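PDB 3IEE: putative exported protein from Bacteroides fragilis NCTC 9343, which is of unknown function but is an all-helical, probably exported and perhaps lipid-anchored protein. Local coordinates for residues 21-26 / 159-164; 30-35 / 72-77; 84-89 / 152-157. All blocks are in the same frame, centred on the assembly; numbering follows the deposited sequence. Where two conformers were deposited one is given.

Contact 1. Residues 21-26 / 159-164; sequences ENAAEV and ELVLLV. With EDO (1,2-ethanediol), chain B.
The methyl of A23 sits against V161 and L162, the residues at the end of helix 123-162. CB of A23 lies 3.7 Å from CG1 of V161, with CB of the valine scarcely farther off. V161 has CG1 anti to its backbone N (chi1 170°), which brings that branch up to the alanine. L162 meets the same methyl from a direction roughly at right angles to V161: its CG is 3.9 Å from A23 CB, and with CG laid beside the leucine N, CD1 reaches over to the backbone N of A24 at 4.1 Å. No hydrogen bond crosses; the side-chain contacts are aliphatic. Around them, I20 touches both V161 and L162, while A158 meets A23 and V26. E159 turns away from helix 17-40; its extended side chain carries OE2 to O2 of an ethanediol, probably from the crystallisation liquor, which donates a 2.6 Å bond. OE2 is also salt-bridged to R176 of helix 169-189, whose NH2 bonds the diol as well. An alanine on one helix taking larger aliphatic residues from a neighbour running the other way is close antiparallel helix packing, here in the bundle built on helices 17-40, 87-119 and 123-162.

Contact 2. Residues 30-35 / 72-77; sequences YNTSLG and SKDSAI. With EDO (1,2-ethanediol), chain H.
T32 and D74 have the closest CA atoms here, 7.5 Å apart, where the start of the short helix 75-78 is laid on the flank of helix 17-40. This is a surface contact of the helical bundle, in which the linker between helices 43-56 and 87-119 comes back over the first helix. D74 occupies the N-cap position with a left-handed backbone (phi 61°, psi 22°), and its side chain makes no capping bond; the turn that follows is closed by I77 N donating to D74 O.

T32 carries the contact with a single methyl. CG2 stands anti to the backbone N, beside the carbonyl carbon, and meets CG2 of I77 at 3.8 Å; CB of D74 is only a little farther, 4.0 Å from the same methyl. Both side chains cross that of T32 at about a right angle, and the methyl touches each. The hydroxyl OG1 lies beside its own backbone N and also makes a weak bond to K28 O one turn back.

S33 and Y30 look to other helices. S33 OG bonds Y97 OH and Y29 O, fastening the helix to 87-119. Y30, with its ring directed to helix 123-162, touches F148 and T155, and has an ethanediol oxygen near its ring plane beyond OH; the modelled 2.4 Å between Y30 OH and O2 of the diol is too short to be trusted in detail. CD1 of L34 packs on C2 of that diol.

One water bridges the two segments: it donates to OD2 of D74 at 2.8 Å and is hydrogen-bonded to OG1 of T32 at 3.0 Å.

Contact 3. Residues 84-89 / 152-157; sequences CFNEET and SPFTEQ. With EDO (1,2-ethanediol), chain G.
OD1 of N86 is gripped twice by T89, and both residues lie against the ring of F154. The backbone N of T89 donates to OD1 at 2.9 Å, nearly straight onto the oxygen (C=O...N angle 170°), while T89 OG1 donates at 2.8 Å from above the carbonyl plane, 42° out of it. N86 can do this because its CG is placed between backbone N and carbonyl carbon (chi1 61°), folding the amide back over the first turn. N86 is the N-cap of helix 87-119, and the bond from T89 N is its capping bond. The two bonds fix the amide's rotation, leaving ND2 turned towards F154: it is 4.1 Å from CZ, with amide and ring planes close to perpendicular. The phenyl group approaches T89 obliquely, CE2 lying 3.3 Å from OG1, and CG2 of T89 touches the same ring atom at 3.8 Å as the two side chains slide past in opposite directions. F85 comes in from the loop before the cap: its ring edge, at CE1, meets CB of F154 at 4.2 Å, and the ring itself stacks edge-to-face with Y29 of helix 17-40. Outside, E87 OE2 forms a salt bridge with R90, and an ethanediol makes a weak bond to OE1 of E87.

From the N terminus, helix 17-40 supplies the first halves of contact 1 and, about one turn later, contact 2. Contact 2 closes the shortest loop, taking in helix 43-56 and returning at 72-77. The chain then runs into 84-89, which opens contact 3; this closes at 152-157 after the helix 87-119/123-162 hairpin. Contact 1 closes last, at 159-164, so its loop encloses both others, which follow in series without crossing. Contacts 1 and 3 lie side by side, about 11 Å between centres: N22 and E25 lean on C84, and V26 reaches both C84 and F154. Y30 touches T155, joining contacts 2 and 3. Together they tie helices 17-40, 87-119 and 123-162 and the linker bearing helix 75-78.

Contact 1. Residues 21-26 / 159-164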
loop_
_atom_site.group_PDB
_atom_site.type_symbol
_atom_site.label_atom_id
_atom_site.label_comp_id
_atom_site.label_asym_id
_atom_site.label_seq_id
_atom_site.Cartn_x
_atom_site.Cartn_y
_atom_site.Cartn_z
ATOM N N GLU A 21 2.714 -16.179 21.210
ATOM C CA GLU A 21 2.676 -14.771 21.623
ATOM C C GLU A 21 3.492 -13.940 20.675
ATOM O O GLU A 21 3.003 -12.925 20.156
ATOM C CB GLU A 21 3.151 -14.544 23.075
ATOM C CG GLU A 21 2.613 -13.196 23.637
ATOM C CD GLU A 21 2.755 -13.012 25.156
ATOM O OE1 GLU A 21 3.543 -13.736 25.813
ATOM O OE2 GLU A 21 2.082 -12.105 25.677
ATOM N N ASN A 22 4.716 -14.403 20.402
ATOM C CA ASN A 22 5.605 -13.725 19.531
ATOM C C ASN A 22 4.909 -13.513 18.174
ATOM O O ASN A 22 4.915 -12.434 17.631
ATOM C CB ASN A 22 6.873 -14.557 19.328
ATOM C CG ASN A 22 7.980 -13.754 18.799
ATOM O OD1 ASN A 22 8.492 -12.886 19.520
ATOM N ND2 ASN A 22 8.332 -13.943 17.516
ATOM N N ALA A 23 4.350 -14.592 17.623
ATOM C CA ALA A 23 3.709 -14.556 16.321
ATOM C C ALA A 23 2.545 -13.577 16.298
ATOM O O ALA A 23 2.363 -12.834 15.363
ATOM C CB ALA A 23 3.218 -15.964 15.941
ATOM N N ALA A 24 1.733 -13.593 17.348
ATOM C CA ALA A 24 0.650 -12.615 17.509
ATOM C C ALA A 24 1.136 -11.187 17.525
ATOM O O ALA A 24 0.490 -10.313 16.937
ATOM C CB ALA A 24 -0.132 -12.893 18.801
ATOM N N GLU A 25 2.261 -10.926 18.193
ATOM C CA GLU A 25 2.799 -9.572 18.254
ATOM C C GLU A 25 3.230 -9.091 16.878
ATOM O O GLU A 25 3.034 -7.941 16.519
ATOM C CB GLU A 25 3.966 -9.489 19.216
ATOM C CG GLU A 25 3.595 -9.486 20.673
ATOM C CD GLU A 25 2.583 -8.411 21.017
ATOM O OE1 GLU A 25 2.751 -7.249 20.595
ATOM O OE2 GLU A 25 1.583 -8.761 21.672
ATOM N N VAL A 26 3.812 -10.001 16.094
ATOM C CA VAL A 26 4.252 -9.693 14.728
ATOM C C VAL A 26 3.055 -9.296 13.881
ATOM O O VAL A 26 3.058 -8.257 13.222
ATOM C CB VAL A 26 4.976 -10.830 14.095
ATOM C CG1 VAL A 26 5.119 -10.603 12.541
ATOM C CG2 VAL A 26 6.375 -11.017 14.784
ATOM N N GLU A 159 2.277 -16.363 10.651
ATOM C CA GLU A 159 1.111 -17.155 10.169
ATOM C C GLU A 159 1.265 -18.648 10.334
ATOM O O GLU A 159 0.329 -19.354 10.714
ATOM C CB GLU A 159 0.738 -16.796 8.712
ATOM C CG GLU A 159 0.290 -15.395 8.504
ATOM C CD GLU A 159 0.206 -14.976 7.035
ATOM O OE1 GLU A 159 0.513 -15.815 6.185
ATOM O OE2 GLU A 159 -0.122 -13.781 6.758
ATOM N N LEU A 160 2.431 -19.162 10.007
ATOM C CA LEU A 160 2.700 -20.581 10.112
ATOM C C LEU A 160 2.526 -21.030 11.559
ATOM O O LEU A 160 1.985 -22.115 11.819
ATOM C CB LEU A 160 4.115 -20.884 9.638
ATOM C CG LEU A 160 4.353 -20.803 8.143
ATOM C CD1 LEU A 160 5.821 -20.745 7.860
ATOM C CD2 LEU A 160 3.737 -22.009 7.491
ATOM N N VAL A 161 2.961 -20.209 12.503
ATOM C CA VAL A 161 2.739 -20.527 13.933
ATOM C C VAL A 161 1.245 -20.535 14.333
ATOM O O VAL A 161 0.745 -21.482 14.995
ATOM C CB VAL A 161 3.585 -19.560 14.866
ATOM C CG1 VAL A 161 3.198 -19.687 16.367
ATOM C CG2 VAL A 161 5.070 -19.792 14.692
ATOM N N LEU A 162 0.543 -19.467 13.981
ATOM C CA LEU A 162 -0.821 -19.309 14.383
ATOM C C LEU A 162 -1.774 -20.284 13.687
ATOM O O LEU A 162 -2.852 -20.566 14.218
ATOM C CB LEU A 162 -1.252 -17.866 14.191
ATOM C CG LEU A 162 -0.491 -16.803 15.060
ATOM C CD1 LEU A 162 -0.959 -15.391 14.767
ATOM C CD2 LEU A 162 -0.652 -17.133 16.529
ATOM N N LEU A 163 -1.376 -20.824 12.534
ATOM C CA LEU A 163 -2.251 -21.692 11.742
ATOM C C LEU A 163 -1.833 -23.145 11.790
ATOM O O LEU A 163 -2.311 -23.975 10.997
ATOM C CB LEU A 163 -2.261 -21.206 10.281
ATOM C CG LEU A 163 -2.888 -19.855 10.063
ATOM C CD1 LEU A 163 -2.571 -19.340 8.586
ATOM C CD2 LEU A 163 -4.404 -19.892 10.362
ATOM N N VAL A 164 -0.946 -23.456 12.731
ATOM C CA VAL A 164 -0.244 -24.726 12.756
ATOM C C VAL A 164 -1.233 -25.909 12.702
ATOM O O VAL A 164 -1.016 -26.887 11.978
ATOM C CB VAL A 164 0.701 -24.837 13.986
ATOM C CG1 VAL A 164 -0.076 -24.727 15.285
ATOM C CG2 VAL A 164 1.463 -26.136 13.918
HETATM C C1 EDO B . -0.813 -10.376 6.113
HETATM O O1 EDO B . -2.200 -10.460 6.404
HETATM C C2 EDO B . 0.028 -10.440 7.390
HETATM O O2 EDO B . -0.155 -11.615 8.198
#

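Contact 2. Residues 30-35 / 72-77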
loop_
_atom_site.group_PDB
_atom_site.type_symbol
_atom_site.label_atom_id
_atom_site.label_comp_id
_atom_site.label_asym_id
_atom_site.label_seq_id
_atom_site.Cartn_x
_atom_site.Cartn_y
_atom_site.Cartn_z
ATOM N N TYR A 30 1.898 -5.623 12.124
ATOM C CA TYR A 30 1.485 -5.562 10.732
ATOM C C TYR A 30 0.108 -4.894 10.626
ATOM O O TYR A 30 -0.089 -3.994 9.820
ATOM C CB TYR A 30 1.394 -6.953 10.069
ATOM C CG TYR A 30 0.790 -6.864 8.669
ATOM C CD1 TYR A 30 1.560 -6.525 7.571
ATOM C CD2 TYR A 30 -0.572 -7.063 8.467
ATOM C CE1 TYR A 30 0.998 -6.409 6.299
ATOM C CE2 TYR A 30 -1.127 -6.945 7.208
ATOM C CZ TYR A 30 -0.365 -6.628 6.136
ATOM O OH TYR A 30 -0.990 -6.535 4.889
ATOM N N ASN A 31 -0.856 -5.342 11.420
ATOM C CA ASN A 31 -2.199 -4.793 11.304
ATOM C C ASN A 31 -2.269 -3.320 11.656
ATOM O O ASN A 31 -2.973 -2.545 10.974
ATOM C CB ASN A 31 -3.185 -5.612 12.166
ATOM C CG ASN A 31 -3.468 -7.000 11.574
ATOM O OD1 ASN A 31 -3.411 -7.208 10.350
ATOM N ND2 ASN A 31 -3.860 -7.932 12.448
ATOM N N THR A 32 -1.531 -2.914 12.679
ATOM C CA THR A 32 -1.447 -1.503 13.017
ATOM C C THR A 32 -0.792 -0.729 11.866
ATOM O O THR A 32 -1.246 0.358 11.498
ATOM C CB THR A 32 -0.683 -1.283 14.331
ATOM O OG1 THR A 32 -1.446 -1.879 15.395
ATOM C CG2 THR A 32 -0.438 0.212 14.595
ATOM N N SER A 33 0.280 -1.308 11.308
ATOM C CA SER A 33 0.989 -0.696 10.175
ATOM C C SER A 33 0.094 -0.510 8.959
ATOM O O SER A 33 0.148 0.537 8.293
ATOM C CB SER A 33 2.219 -1.503 9.733
ATOM O OG SER A 33 3.271 -1.546 10.701
ATOM N N LEU A 34 -0.743 -1.503 8.673
ATOM C CA LEU A 34 -1.634 -1.446 7.525
ATOM C C LEU A 34 -2.545 -0.237 7.657
ATOM O O LEU A 34 -2.740 0.513 6.717
ATOM C CB LEU A 34 -2.474 -2.733 7.442
ATOM C CG LEU A 34 -3.412 -2.883 6.214
ATOM C CD1 LEU A 34 -2.610 -3.008 4.947
ATOM C CD2 LEU A 34 -4.326 -4.138 6.362
ATOM N N GLY A 35 -3.117 -0.067 8.835
ATOM C CA GLY A 35 -4.003 1.079 9.096
ATOM C C GLY A 35 -3.316 2.430 9.073
ATOM O O GLY A 35 -3.807 3.416 8.498
ATOM N N SER A 72 -1.553 12.147 12.672
ATOM C CA SER A 72 -0.987 10.817 12.803
ATOM C C SER A 72 -1.597 10.090 14.009
ATOM O O SER A 72 -1.638 10.655 15.118
ATOM C CB SER A 72 0.527 10.950 12.978
ATOM O OG SER A 72 1.134 9.700 13.240
ATOM N N LYS A 73 -2.045 8.846 13.803
ATOM C CA LYS A 73 -2.556 7.980 14.875
ATOM C C LYS A 73 -1.580 6.826 15.067
ATOM O O LYS A 73 -0.890 6.435 14.107
ATOM C CB LYS A 73 -3.930 7.401 14.501
ATOM C CG LYS A 73 -5.047 8.464 14.282
ATOM C CD LYS A 73 -6.249 7.819 13.545
ATOM C CE LYS A 73 -7.140 8.883 12.858
ATOM N NZ LYS A 73 -8.584 8.500 12.882
ATOM N N ASP A 74 -1.482 6.301 16.288
ATOM C CA ASP A 74 -0.699 5.081 16.556
ATOM C C ASP A 74 0.797 5.187 16.223
ATOM O O ASP A 74 1.490 4.157 16.092
ATOM C CB ASP A 74 -1.331 3.849 15.887
ATOM C CG ASP A 74 -2.602 3.361 16.576
ATOM O OD1 ASP A 74 -2.811 3.657 17.788
ATOM O OD2 ASP A 74 -3.357 2.612 15.902
ATOM N N SER A 75 1.306 6.417 16.178
ATOM C CA SER A 75 2.745 6.658 16.004
ATOM C C SER A 75 3.555 6.010 17.131
ATOM O O SER A 75 4.663 5.516 16.865
ATOM C CB SER A 75 3.067 8.153 15.888
ATOM O OG SER A 75 2.958 8.828 17.135
ATOM N N ALA A 76 2.965 5.909 18.328
ATOM C CA ALA A 76 3.624 5.276 19.512
ATOM C C ALA A 76 3.868 3.784 19.260
ATOM O O ALA A 76 4.852 3.202 19.719
ATOM C CB ALA A 76 2.772 5.454 20.791
ATOM N N ILE A 77 2.979 3.162 18.505
ATOM C CA ILE A 77 3.106 1.763 18.245
ATOM C C ILE A 77 4.115 1.563 17.123
ATOM O O ILE A 77 5.075 0.798 17.275
ATOM C CB ILE A 77 1.742 1.164 17.910
ATOM C CG1 ILE A 77 0.787 1.407 19.088
ATOM C CG2 ILE A 77 1.870 -0.329 17.551
ATOM C CD1 ILE A 77 -0.661 0.930 18.864
HETATM C C1 EDO H . -0.162 -3.633 1.470
HETATM O O1 EDO H . 0.650 -4.085 0.361
HETATM C C2 EDO H . -0.957 -4.767 2.126
HETATM O O2 EDO H . -0.093 -5.645 2.898
HETATM O O HOH W 1 -3.651 -0.125 16.409
#

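Contact 3. Residues 84-89 / 152-157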
loop_
_atom_site.group_PDB
_atom_site.type_symbol
_atom_site.label_atom_id
_atom_site.label_comp_id
_atom_site.label_asym_id
_atom_site.label_seq_id
_atom_site.Cartn_x
_atom_site.Cartn_y
_atom_site.Cartn_z
ATOM N N CYS A 84 9.834 -8.926 19.176
ATOM C CA CYS A 84 9.379 -9.954 18.252
ATOM C C CYS A 84 10.060 -9.806 16.891
ATOM O O CYS A 84 10.063 -10.758 16.101
ATOM C CB CYS A 84 7.845 -9.931 18.113
ATOM S SG CYS A 84 7.176 -8.432 17.518
ATOM N N PHE A 85 10.686 -8.650 16.660
ATOM C CA PHE A 85 11.513 -8.413 15.470
ATOM C C PHE A 85 12.970 -8.332 15.929
ATOM O O PHE A 85 13.233 -7.869 17.078
ATOM C CB PHE A 85 11.133 -7.103 14.808
ATOM C CG PHE A 85 9.702 -7.066 14.317
ATOM C CD1 PHE A 85 9.303 -7.772 13.194
ATOM C CD2 PHE A 85 8.754 -6.323 14.994
ATOM C CE1 PHE A 85 8.005 -7.716 12.767
ATOM C CE2 PHE A 85 7.454 -6.276 14.553
ATOM C CZ PHE A 85 7.073 -6.968 13.476
ATOM N N ASN A 86 13.889 -8.745 15.052
ATOM C CA ASN A 86 15.307 -8.653 15.390
ATOM C C ASN A 86 15.772 -7.193 15.352
ATOM O O ASN A 86 15.072 -6.343 14.829
ATOM C CB ASN A 86 16.151 -9.600 14.529
ATOM C CG ASN A 86 16.061 -9.294 13.064
ATOM O OD1 ASN A 86 16.090 -8.126 12.653
ATOM N ND2 ASN A 86 15.932 -10.334 12.258
ATOM N N GLU A 87 16.931 -6.907 15.927
ATOM C CA GLU A 87 17.310 -5.524 16.183
ATOM C C GLU A 87 17.425 -4.770 14.861
ATOM O O GLU A 87 17.032 -3.613 14.784
ATOM C CB GLU A 87 18.613 -5.436 16.992
ATOM C CG GLU A 87 18.429 -5.892 18.447
ATOM C CD GLU A 87 17.425 -5.060 19.206
ATOM O OE1 GLU A 87 17.747 -3.895 19.553
ATOM O OE2 GLU A 87 16.312 -5.568 19.457
ATOM N N GLU A 88 17.934 -5.442 13.842
ATOM C CA GLU A 88 18.106 -4.801 12.544
ATOM C C GLU A 88 16.759 -4.380 11.936
ATOM O O GLU A 88 16.607 -3.304 11.342
ATOM C CB GLU A 88 18.792 -5.760 11.591
ATOM C CG GLU A 88 18.970 -5.176 10.205
ATOM C CD GLU A 88 19.861 -6.044 9.368
ATOM O OE1 GLU A 88 21.068 -6.114 9.705
ATOM O OE2 GLU A 88 19.351 -6.660 8.403
ATOM N N THR A 89 15.805 -5.284 12.049
ATOM C CA THR A 89 14.453 -5.041 11.589
ATOM C C THR A 89 13.818 -3.882 12.337
ATOM O O THR A 89 13.170 -2.984 11.741
ATOM C CB THR A 89 13.586 -6.326 11.683
ATOM O OG1 THR A 89 14.142 -7.364 10.838
ATOM C CG2 THR A 89 12.141 -6.072 11.237
ATOM N N SER A 152 7.019 -8.560 5.484
ATOM C CA SER A 152 6.548 -9.739 4.761
ATOM C C SER A 152 7.101 -11.111 5.206
ATOM O O SER A 152 6.339 -12.068 5.453
ATOM C CB SER A 152 6.739 -9.480 3.260
ATOM O OG SER A 152 6.224 -10.575 2.549
ATOM N N PRO A 153 8.430 -11.246 5.271
ATOM C CA PRO A 153 8.991 -12.535 5.716
ATOM C C PRO A 153 8.590 -12.945 7.135
ATOM O O PRO A 153 8.356 -14.150 7.416
ATOM C CB PRO A 153 10.509 -12.338 5.573
ATOM C CG PRO A 153 10.752 -10.938 5.315
ATOM C CD PRO A 153 9.464 -10.263 4.915
ATOM N N PHE A 154 8.450 -11.950 8.014
ATOM C CA PHE A 154 8.155 -12.195 9.427
ATOM C C PHE A 154 6.684 -12.497 9.646
ATOM O O PHE A 154 6.346 -13.385 10.440
ATOM C CB PHE A 154 8.616 -11.003 10.249
ATOM C CG PHE A 154 10.081 -10.739 10.054
ATOM C CD1 PHE A 154 10.995 -11.805 10.224
ATOM C CD2 PHE A 154 10.534 -9.555 9.537
ATOM C CE1 PHE A 154 12.382 -11.633 9.980
ATOM C CE2 PHE A 154 11.941 -9.365 9.313
ATOM C CZ PHE A 154 12.839 -10.422 9.512
ATOM N N THR A 155 5.820 -11.834 8.885
ATOM C CA THR A 155 4.382 -12.154 8.979
ATOM C C THR A 155 4.106 -13.562 8.435
ATOM O O THR A 155 3.268 -14.313 8.981
ATOM C CB THR A 155 3.494 -11.115 8.260
ATOM O OG1 THR A 155 3.881 -11.050 6.870
ATOM C CG2 THR A 155 3.613 -9.685 8.923
ATOM N N GLU A 156 4.854 -13.968 7.415
ATOM C CA GLU A 156 4.692 -15.307 6.879
ATOM C C GLU A 156 5.048 -16.375 7.954
ATOM O O GLU A 156 4.320 -17.314 8.184
ATOM C CB GLU A 156 5.581 -15.473 5.670
ATOM C CG GLU A 156 5.426 -16.820 5.015
ATOM C CD GLU A 156 6.148 -16.806 3.685
ATOM O OE1 GLU A 156 7.366 -17.036 3.716
ATOM O OE2 GLU A 156 5.503 -16.459 2.654
ATOM N N GLN A 157 6.183 -16.190 8.605
ATOM C CA GLN A 157 6.572 -17.041 9.730
ATOM C C GLN A 157 5.544 -17.052 10.860
ATOM O O GLN A 157 5.256 -18.117 11.445
ATOM C CB GLN A 157 7.961 -16.628 10.267
ATOM C CG GLN A 157 9.098 -16.970 9.285
ATOM C CD GLN A 157 9.011 -18.420 8.739
ATOM O OE1 GLN A 157 8.895 -19.385 9.512
ATOM N NE2 GLN A 157 9.022 -18.565 7.400
HETATM C C1 EDO G . 14.675 -1.158 18.540
HETATM O O1 EDO G . 14.184 -0.122 19.375
HETATM C C2 EDO G . 16.104 -1.552 18.835
HETATM O O2 EDO G . 16.741 -1.977 17.610
#